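Local coordinates for methyltransferase (Geobacter sulfurreducens PCA, PDB 3C3P), which probably acts as an O-methyltransferase, transferring the methyl group of S-adenosyl-L-methionine to an oxygen atom of its substrate, at residues A[63-66]-A[70-73]; A[72-77]-A[129-134]; A[181-186]-A[194-199]. One frame throughout, in Å; residues are numbered along the deposited sequence.

Contact 1: A[63-66]-A[70-73]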
loop_
_atom_site.group_PDB
_atom_site.type_symbol
_atom_site.label_atom_id
_atom_site.label_comp_id
_atom_site.label_asym_id
_atom_site.label_seq_id
_atom_site.Cartn_x
_atom_site.Cartn_y
_atom_site.Cartn_z
ATOM N N PRO A 63 3.502 -10.923 15.750
ATOM C CA PRO A 63 4.431 -11.676 16.585
ATOM C C PRO A 63 5.687 -10.887 16.846
ATOM O O PRO A 63 6.567 -10.844 16.001
ATOM C CB PRO A 63 4.756 -12.926 15.748
ATOM C CG PRO A 63 4.115 -12.732 14.410
ATOM C CD PRO A 63 3.513 -11.364 14.345
ATOM N N GLY A 64 5.748 -10.314 18.044
ATOM C CA GLY A 64 6.848 -9.459 18.495
ATOM C C GLY A 64 6.460 -8.016 18.196
ATOM O O GLY A 64 6.185 -7.654 17.063
ATOM N N ASP A 65 6.418 -7.178 19.220
ATOM C CA ASP A 65 6.024 -5.800 18.991
ATOM C C ASP A 65 6.476 -4.866 20.109
ATOM O O ASP A 65 5.856 -4.764 21.184
ATOM C CB ASP A 65 4.499 -5.748 18.789
ATOM C CG ASP A 65 4.010 -4.414 18.276
ATOM O OD1 ASP A 65 4.827 -3.626 17.760
ATOM O OD2 ASP A 65 2.786 -4.158 18.346
ATOM N N GLY A 66 7.593 -4.204 19.818
ATOM C CA GLY A 66 8.193 -3.228 20.700
ATOM C C GLY A 66 7.194 -2.134 21.041
ATOM O O GLY A 66 6.706 -1.390 20.167
ATOM N N ALA A 70 3.232 -1.439 16.595
ATOM C CA ALA A 70 2.555 -1.947 15.390
ATOM C C ALA A 70 1.087 -2.210 15.677
ATOM O O ALA A 70 0.193 -1.860 14.901
ATOM C CB ALA A 70 3.245 -3.244 14.874
ATOM N N SER A 71 0.850 -2.796 16.837
ATOM C CA SER A 71 -0.514 -3.150 17.280
ATOM C C SER A 71 -1.358 -1.902 17.480
ATOM O O SER A 71 -2.570 -1.908 17.282
ATOM C CB SER A 71 -0.462 -3.967 18.568
ATOM O OG SER A 71 0.276 -5.164 18.381
ATOM N N TRP A 72 -0.687 -0.815 17.845
ATOM C CA TRP A 72 -1.377 0.438 18.081
ATOM C C TRP A 72 -1.962 0.931 16.749
ATOM O O TRP A 72 -3.136 1.314 16.671
ATOM C CB TRP A 72 -0.442 1.453 18.741
ATOM C CG TRP A 72 -1.129 2.668 19.087
ATOM C CD1 TRP A 72 -1.846 2.926 20.237
ATOM C CD2 TRP A 72 -1.219 3.833 18.296
ATOM N NE1 TRP A 72 -2.363 4.194 20.194
ATOM C CE2 TRP A 72 -1.998 4.768 19.006
ATOM C CE3 TRP A 72 -0.723 4.186 17.054
ATOM C CZ2 TRP A 72 -2.272 6.033 18.509
ATOM C CZ3 TRP A 72 -1.010 5.445 16.562
ATOM C CH2 TRP A 72 -1.769 6.344 17.279
ATOM N N TRP A 73 -1.150 0.867 15.697
ATOM C CA TRP A 73 -1.577 1.322 14.349
ATOM C C TRP A 73 -2.687 0.455 13.789
ATOM O O TRP A 73 -3.686 0.940 13.251
ATOM C CB TRP A 73 -0.406 1.384 13.353
ATOM C CG TRP A 73 0.563 2.480 13.668
ATOM C CD1 TRP A 73 1.732 2.367 14.371
ATOM C CD2 TRP A 73 0.422 3.858 13.335
ATOM N NE1 TRP A 73 2.337 3.605 14.475
ATOM C CE2 TRP A 73 1.544 4.537 13.866
ATOM C CE3 TRP A 73 -0.566 4.601 12.678
ATOM C CZ2 TRP A 73 1.727 5.905 13.715
ATOM C CZ3 TRP A 73 -0.385 5.960 12.539
ATOM C CH2 TRP A 73 0.756 6.599 13.062
#
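Asp-65 sends its carboxylate across the turn to the amides of Ala-70 and Ser-71 in the first turn of helix 69-75. Its CG lies anti to the backbone N (chi1 -169°), which carries the group from CB straight toward those amides. From CG the two oxygens divide the work. OD1 takes the N-H of Ala-70 through its syn lone pair, with Asp-65 OD1 2.9 Å from Ala-70 N and the bond bent to 158°; the small Ala-70 methyl lets the oxygen come close. OD2 is gripped twice by Ser-71. The backbone N of Ser-71 reaches Asp-65 OD2 at 2.8 Å on the syn side, 21° out of the carboxylate plane, while Ser-71 OG donates to the same OD2 at 2.7 Å from the anti side. Three bonds thus fix the carboxylate's rotation, and the helix-start amides would probably stabilise its negative charge. Aspartate suits the place because its short arm leaves little slack, and Asp-65 N is itself tied to Asp-88 OD1. The loop joins strand 59-63 to helix 69-75, the first beta-alpha connection of the Rossmann-like sheet, consistent with the glycine-rich motif of AdoMet-dependent methyltransferases that in relatives borders the cofactor.

Contact 2: A[72-77]-A[129-134]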
loop_
_atom_site.group_PDB
_atom_site.type_symbol
_atom_site.label_atom_id
_atom_site.label_comp_id
_atom_site.label_asym_id
_atom_site.label_seq_id
_atom_site.Cartn_x
_atom_site.Cartn_y
_atom_site.Cartn_z
ATOM N N TRP A 72 -0.687 -0.815 17.845
ATOM C CA TRP A 72 -1.377 0.438 18.081
ATOM C C TRP A 72 -1.962 0.931 16.749
ATOM O O TRP A 72 -3.136 1.314 16.671
ATOM C CB TRP A 72 -0.442 1.453 18.741
ATOM C CG TRP A 72 -1.129 2.668 19.087
ATOM C CD1 TRP A 72 -1.846 2.926 20.237
ATOM C CD2 TRP A 72 -1.219 3.833 18.296
ATOM N NE1 TRP A 72 -2.363 4.194 20.194
ATOM C CE2 TRP A 72 -1.998 4.768 19.006
ATOM C CE3 TRP A 72 -0.723 4.186 17.054
ATOM C CZ2 TRP A 72 -2.272 6.033 18.509
ATOM C CZ3 TRP A 72 -1.010 5.445 16.562
ATOM C CH2 TRP A 72 -1.769 6.344 17.279
ATOM N N TRP A 73 -1.150 0.867 15.697
ATOM C CA TRP A 73 -1.577 1.322 14.349
ATOM C C TRP A 73 -2.687 0.455 13.789
ATOM O O TRP A 73 -3.686 0.940 13.251
ATOM C CB TRP A 73 -0.406 1.384 13.353
ATOM C CG TRP A 73 0.563 2.480 13.668
ATOM C CD1 TRP A 73 1.732 2.367 14.371
ATOM C CD2 TRP A 73 0.422 3.858 13.335
ATOM N NE1 TRP A 73 2.337 3.605 14.475
ATOM C CE2 TRP A 73 1.544 4.537 13.866
ATOM C CE3 TRP A 73 -0.566 4.601 12.678
ATOM C CZ2 TRP A 73 1.727 5.905 13.715
ATOM C CZ3 TRP A 73 -0.385 5.960 12.539
ATOM C CH2 TRP A 73 0.756 6.599 13.062
ATOM N N PHE A 74 -2.510 -0.845 13.951
ATOM C CA PHE A 74 -3.506 -1.812 13.471
ATOM C C PHE A 74 -4.842 -1.756 14.245
ATOM O O PHE A 74 -5.927 -1.876 13.650
ATOM C CB PHE A 74 -2.963 -3.245 13.494
ATOM C CG PHE A 74 -1.887 -3.511 12.479
ATOM C CD1 PHE A 74 -2.165 -3.382 11.117
ATOM C CD2 PHE A 74 -0.651 -3.986 12.858
ATOM C CE1 PHE A 74 -1.201 -3.654 10.151
ATOM C CE2 PHE A 74 0.317 -4.272 11.887
ATOM C CZ PHE A 74 0.034 -4.108 10.539
ATOM N N ALA A 75 -4.761 -1.595 15.565
ATOM C CA ALA A 75 -5.962 -1.565 16.414
ATOM C C ALA A 75 -6.911 -0.446 16.018
ATOM O O ALA A 75 -8.133 -0.572 16.091
ATOM C CB ALA A 75 -5.585 -1.437 17.914
ATOM N N ARG A 76 -6.306 0.642 15.600
ATOM C CA ARG A 76 -7.028 1.855 15.203
ATOM C C ARG A 76 -7.769 1.696 13.894
ATOM O O ARG A 76 -8.693 2.443 13.603
ATOM C CB ARG A 76 -6.052 3.036 15.035
ATOM C CG ARG A 76 -5.262 3.402 16.287
ATOM C CD ARG A 76 -4.727 4.842 16.241
ATOM N NE ARG A 76 -5.823 5.767 15.921
ATOM C CZ ARG A 76 -5.866 7.069 16.178
ATOM N NH1 ARG A 76 -4.922 7.668 16.895
ATOM N NH2 ARG A 76 -6.929 7.762 15.774
ATOM N N ALA A 77 -7.349 0.689 13.133
ATOM C CA ALA A 77 -7.871 0.418 11.780
ATOM C C ALA A 77 -8.930 -0.652 11.647
ATOM O O ALA A 77 -9.464 -0.854 10.560
ATOM C CB ALA A 77 -6.675 0.045 10.847
ATOM N N ILE A 129 -3.903 -10.447 8.187
ATOM C CA ILE A 129 -2.677 -9.657 8.116
ATOM C C ILE A 129 -1.683 -10.211 9.100
ATOM O O ILE A 129 -1.968 -10.361 10.272
ATOM C CB ILE A 129 -2.833 -8.142 8.419
ATOM C CG1 ILE A 129 -3.733 -7.462 7.408
ATOM C CG2 ILE A 129 -1.463 -7.470 8.413
ATOM C CD1 ILE A 129 -3.852 -5.987 7.604
ATOM N N LEU A 130 -0.528 -10.566 8.583
ATOM C CA LEU A 130 0.568 -11.071 9.396
ATOM C C LEU A 130 1.701 -10.050 9.317
ATOM O O LEU A 130 2.292 -9.786 8.238
ATOM C CB LEU A 130 1.026 -12.460 8.949
ATOM C CG LEU A 130 2.223 -12.988 9.763
ATOM C CD1 LEU A 130 1.834 -13.150 11.238
ATOM C CD2 LEU A 130 2.799 -14.298 9.213
ATOM N N PHE A 131 1.966 -9.445 10.470
ATOM C CA PHE A 131 3.012 -8.434 10.592
ATOM C C PHE A 131 4.313 -9.113 10.960
ATOM O O PHE A 131 4.335 -10.038 11.779
ATOM C CB PHE A 131 2.658 -7.375 11.633
ATOM C CG PHE A 131 3.712 -6.311 11.803
ATOM C CD1 PHE A 131 3.720 -5.184 10.983
ATOM C CD2 PHE A 131 4.688 -6.430 12.771
ATOM C CE1 PHE A 131 4.681 -4.185 11.154
ATOM C CE2 PHE A 131 5.667 -5.429 12.935
ATOM C CZ PHE A 131 5.649 -4.322 12.124
HETATM N N MSE A 132 5.387 -8.644 10.344
HETATM C CA MSE A 132 6.670 -9.230 10.576
HETATM C C MSE A 132 7.835 -8.232 10.572
HETATM O O MSE A 132 7.828 -7.270 9.820
HETATM C CB MSE A 132 6.858 -10.168 9.403
HETATM C CG MSE A 132 7.482 -11.367 9.779
HETATM SE SE MSE A 132 8.067 -12.209 8.178
HETATM C CE MSE A 132 6.333 -12.455 7.267
ATOM N N ASP A 133 8.813 -8.474 11.445
ATOM C CA ASP A 133 10.052 -7.659 11.528
ATOM C C ASP A 133 11.250 -8.488 11.014
ATOM O O ASP A 133 11.683 -9.465 11.620
ATOM C CB ASP A 133 10.295 -7.141 12.945
ATOM C CG ASP A 133 11.487 -6.178 13.034
ATOM O OD1 ASP A 133 12.302 -6.088 12.078
ATOM O OD2 ASP A 133 11.617 -5.517 14.089
ATOM N N CYS A 134 11.763 -8.071 9.870
ATOM C CA CYS A 134 12.874 -8.762 9.228
ATOM C C CYS A 134 14.161 -8.759 10.023
ATOM O O CYS A 134 15.062 -9.534 9.707
ATOM C CB CYS A 134 13.160 -8.197 7.831
ATOM S SG CYS A 134 11.829 -8.475 6.646
#
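Phe-74 and Phe-131 meet because their first torsions send the two rings toward each other: CG of Phe-74 lies beside its own backbone N (chi1 -69°), whereas CG of Phe-131 is swung anti to its N (chi1 180°). The first ring projects from helix 69-75, the second from strand 127-133, and the contact is the helix-on-sheet packing of a Rossmann-like alpha/beta fold. Strand 59-63, which leads into this helix, runs parallel to and beside strand 127-133, so a residue on the helix can span both strands; Phe-74 also packs on Val-60.

The edge of the Phe-74 ring does the touching. Its CE2 lies 3.6 Å from Phe-131 CD1, which sits close to the plane of the Phe-74 ring, and Phe-74 CZ follows at 3.9 Å from the same CD1. Phe-74 CE2 also reaches back to Phe-131 CB at 3.9 Å. The planes stand 74° apart with ring centroids of Phe-74 and Phe-131 separated by 5.8 Å, an oblique pair in which the side chains cross at about a right angle.

Strand alternation explains the choice of residues. Ile-129 and Phe-131 both face the helix, while Leu-130 between them points away, toward Pro-63 and the other surface of the sheet. Large apolar side chains suit this buried layer, and no hydrogen bond crosses between the two segments here. Val-62 and Val-159 of the flanking strands and Leu-48 of helix 42-55 close in round Phe-131. The remaining touch is the lighter one: the beta-branched Ile-129 offers its methyl obliquely on the CE1 side of the Phe-74 ring, with Ile-129 CG2 4.2 Å from Phe-74 CE1.

Contact 3: A[181-186]-A[194-199]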
loop_
_atom_site.group_PDB
_atom_site.type_symbol
_atom_site.label_atom_id
_atom_site.label_comp_id
_atom_site.label_asym_id
_atom_site.label_seq_id
_atom_site.Cartn_x
_atom_site.Cartn_y
_atom_site.Cartn_z
ATOM N N GLU A 181 17.592 -11.199 2.719
ATOM C CA GLU A 181 17.163 -12.554 2.297
ATOM C C GLU A 181 15.696 -12.820 2.032
ATOM O O GLU A 181 15.357 -13.446 1.028
ATOM C CB GLU A 181 17.706 -13.664 3.229
ATOM C CG GLU A 181 17.871 -14.962 2.450
ATOM C CD GLU A 181 17.968 -16.193 3.312
ATOM O OE1 GLU A 181 16.953 -16.465 3.998
ATOM O OE2 GLU A 181 18.999 -16.931 3.247
ATOM N N PHE A 182 14.839 -12.348 2.910
ATOM C CA PHE A 182 13.402 -12.631 2.743
ATOM C C PHE A 182 12.886 -12.038 1.441
ATOM O O PHE A 182 12.001 -12.590 0.788
ATOM C CB PHE A 182 12.608 -12.191 3.977
ATOM C CG PHE A 182 11.186 -12.635 3.948
ATOM C CD1 PHE A 182 10.871 -13.938 3.598
ATOM C CD2 PHE A 182 10.188 -11.815 4.383
ATOM C CE1 PHE A 182 9.538 -14.369 3.586
ATOM C CE2 PHE A 182 8.880 -12.248 4.380
ATOM C CZ PHE A 182 8.563 -13.523 3.978
ATOM N N ASN A 183 13.473 -10.911 1.048
ATOM C CA ASN A 183 13.085 -10.265 -0.195
ATOM C C ASN A 183 13.288 -11.216 -1.373
ATOM O O ASN A 183 12.438 -11.346 -2.249
ATOM C CB ASN A 183 13.935 -9.015 -0.473
ATOM C CG ASN A 183 13.797 -7.960 0.586
ATOM O OD1 ASN A 183 12.820 -7.945 1.338
ATOM N ND2 ASN A 183 14.757 -7.040 0.632
ATOM N N HIS A 184 14.426 -11.898 -1.358
ATOM C CA HIS A 184 14.816 -12.816 -2.456
ATOM C C HIS A 184 13.965 -14.046 -2.458
ATOM O O HIS A 184 13.638 -14.581 -3.512
ATOM C CB HIS A 184 16.292 -13.135 -2.399
ATOM C CG HIS A 184 17.143 -11.920 -2.549
ATOM N ND1 HIS A 184 17.798 -11.609 -3.720
ATOM C CD2 HIS A 184 17.371 -10.892 -1.697
ATOM C CE1 HIS A 184 18.450 -10.473 -3.551
ATOM N NE2 HIS A 184 18.196 -10.007 -2.342
ATOM N N HIS A 185 13.602 -14.476 -1.261
ATOM C CA HIS A 185 12.743 -15.644 -1.107
ATOM C C HIS A 185 11.316 -15.378 -1.576
ATOM O O HIS A 185 10.797 -16.001 -2.493
ATOM C CB HIS A 185 12.654 -16.046 0.363
ATOM C CG HIS A 185 11.712 -17.190 0.617
ATOM N ND1 HIS A 185 12.073 -18.512 0.424
ATOM C CD2 HIS A 185 10.420 -17.208 1.024
ATOM C CE1 HIS A 185 11.050 -19.292 0.728
ATOM N NE2 HIS A 185 10.032 -18.528 1.083
ATOM N N LEU A 186 10.725 -14.375 -0.968
ATOM C CA LEU A 186 9.298 -14.073 -1.199
ATOM C C LEU A 186 8.983 -13.669 -2.614
ATOM O O LEU A 186 7.887 -13.964 -3.145
ATOM C CB LEU A 186 8.790 -13.009 -0.210
ATOM C CG LEU A 186 7.273 -12.881 -0.145
ATOM C CD1 LEU A 186 6.691 -14.212 0.299
ATOM C CD2 LEU A 186 6.883 -11.738 0.786
ATOM N N THR A 194 4.309 -9.893 -4.680
ATOM C CA THR A 194 5.086 -9.036 -3.781
ATOM C C THR A 194 5.661 -7.748 -4.358
ATOM O O THR A 194 5.917 -7.616 -5.534
ATOM C CB THR A 194 6.334 -9.881 -3.227
ATOM O OG1 THR A 194 5.904 -11.117 -2.619
ATOM C CG2 THR A 194 7.141 -9.110 -2.192
ATOM N N THR A 195 5.822 -6.783 -3.476
ATOM C CA THR A 195 6.469 -5.541 -3.840
ATOM C C THR A 195 7.065 -4.959 -2.569
ATOM O O THR A 195 6.616 -5.263 -1.464
ATOM C CB THR A 195 5.533 -4.541 -4.522
ATOM O OG1 THR A 195 6.337 -3.580 -5.242
ATOM C CG2 THR A 195 4.566 -3.839 -3.483
ATOM N N ILE A 196 8.086 -4.133 -2.738
ATOM C CA ILE A 196 8.745 -3.469 -1.628
ATOM C C ILE A 196 8.579 -1.959 -1.803
ATOM O O ILE A 196 8.943 -1.405 -2.829
ATOM C CB ILE A 196 10.262 -3.806 -1.514
ATOM C CG1 ILE A 196 10.496 -5.295 -1.320
ATOM C CG2 ILE A 196 10.950 -3.030 -0.346
ATOM C CD1 ILE A 196 11.969 -5.736 -1.523
ATOM N N VAL A 197 7.962 -1.342 -0.812
ATOM C CA VAL A 197 7.792 0.105 -0.864
ATOM C C VAL A 197 8.922 0.707 -0.004
ATOM O O VAL A 197 9.190 0.335 1.142
ATOM C CB VAL A 197 6.370 0.609 -0.524
ATOM C CG1 VAL A 197 5.348 0.036 -1.549
ATOM C CG2 VAL A 197 5.981 0.286 0.906
ATOM N N PRO A 198 9.624 1.645 -0.591
ATOM C CA PRO A 198 10.731 2.136 0.205
ATOM C C PRO A 198 10.433 3.248 1.215
ATOM O O PRO A 198 11.065 4.311 1.168
ATOM C CB PRO A 198 11.725 2.593 -0.860
ATOM C CG PRO A 198 10.938 2.952 -1.957
ATOM C CD PRO A 198 9.708 2.093 -1.984
ATOM N N VAL A 199 9.448 2.969 2.066
ATOM C CA VAL A 199 9.053 3.880 3.165
ATOM C C VAL A 199 9.830 3.432 4.399
ATOM O O VAL A 199 9.988 2.260 4.657
ATOM C CB VAL A 199 7.529 3.890 3.473
ATOM C CG1 VAL A 199 7.035 2.536 3.915
ATOM C CG2 VAL A 199 7.216 4.918 4.559
HETATM O O HOH W 1 6.364 -13.446 -5.187
#
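Helix 181-186 lies against strand 192-197, the outermost strand within this chain, paired with 203-208, the one reversed strand of the class I methyltransferase sheet (order 3-2-1-4-5-7-6). Two side-chain pairs make the contact, Asn-183 with Ile-196 and Leu-186 with Thr-194. The methyl CD1 of Ile-196 sits over the flat face of the Asn-183 amide, 3.6 Å from Asn-183 CG and almost as near to both OD1 and ND2. An amide can lie flat on a methyl while its edge stays polar: ND2 donates to Ala-161 O and is also bonded to Tyr-13 OH of the second subunit. One turn on, Thr-194 OG1, set beside its backbone N (chi1 -54°), makes the closer approach, packing 3.3 Å from Leu-186 CG. Threonine's other branch adds a lighter methyl contact, Thr-194 CG2 to Leu-186 CD2 at 4.0 Å. A water donates to Leu-186 O at 2.6 Å and is weakly linked to Thr-194 OG1 at 3.5 Å. Leu-204 of strand 203-208 packs against Asn-183, Thr-194 and Ile-196, Leu-186 reaches on to Leu-156 of strand 154-159, and Leu-17 of the second subunit lies against Ile-196.

Overall arrangement
All three contacts belong to one mixed seven-stranded sheet with its helices; along the chain, contact 2 begins on the helical residues where contact 1 ends, and contact 3 follows later. Contacts 1 and 2 share helix 69-75: contact 1 fixes its start to the loop after strand 59-63, and contact 2 lays its end on strand 127-133. Their centres are 6 Å apart, and Ala-70 touches Phe-131. Contact 3 is about 17 Å from contact 2 and 20 Å from contact 1, centre to centre, yet Met-132 meets Phe-182. It lies on the outer strand beside the reversed strand 203-208, in contact with the second subunit, whereas contacts 1 and 2 lie in the central core, contact 1 including the probable cofactor loop.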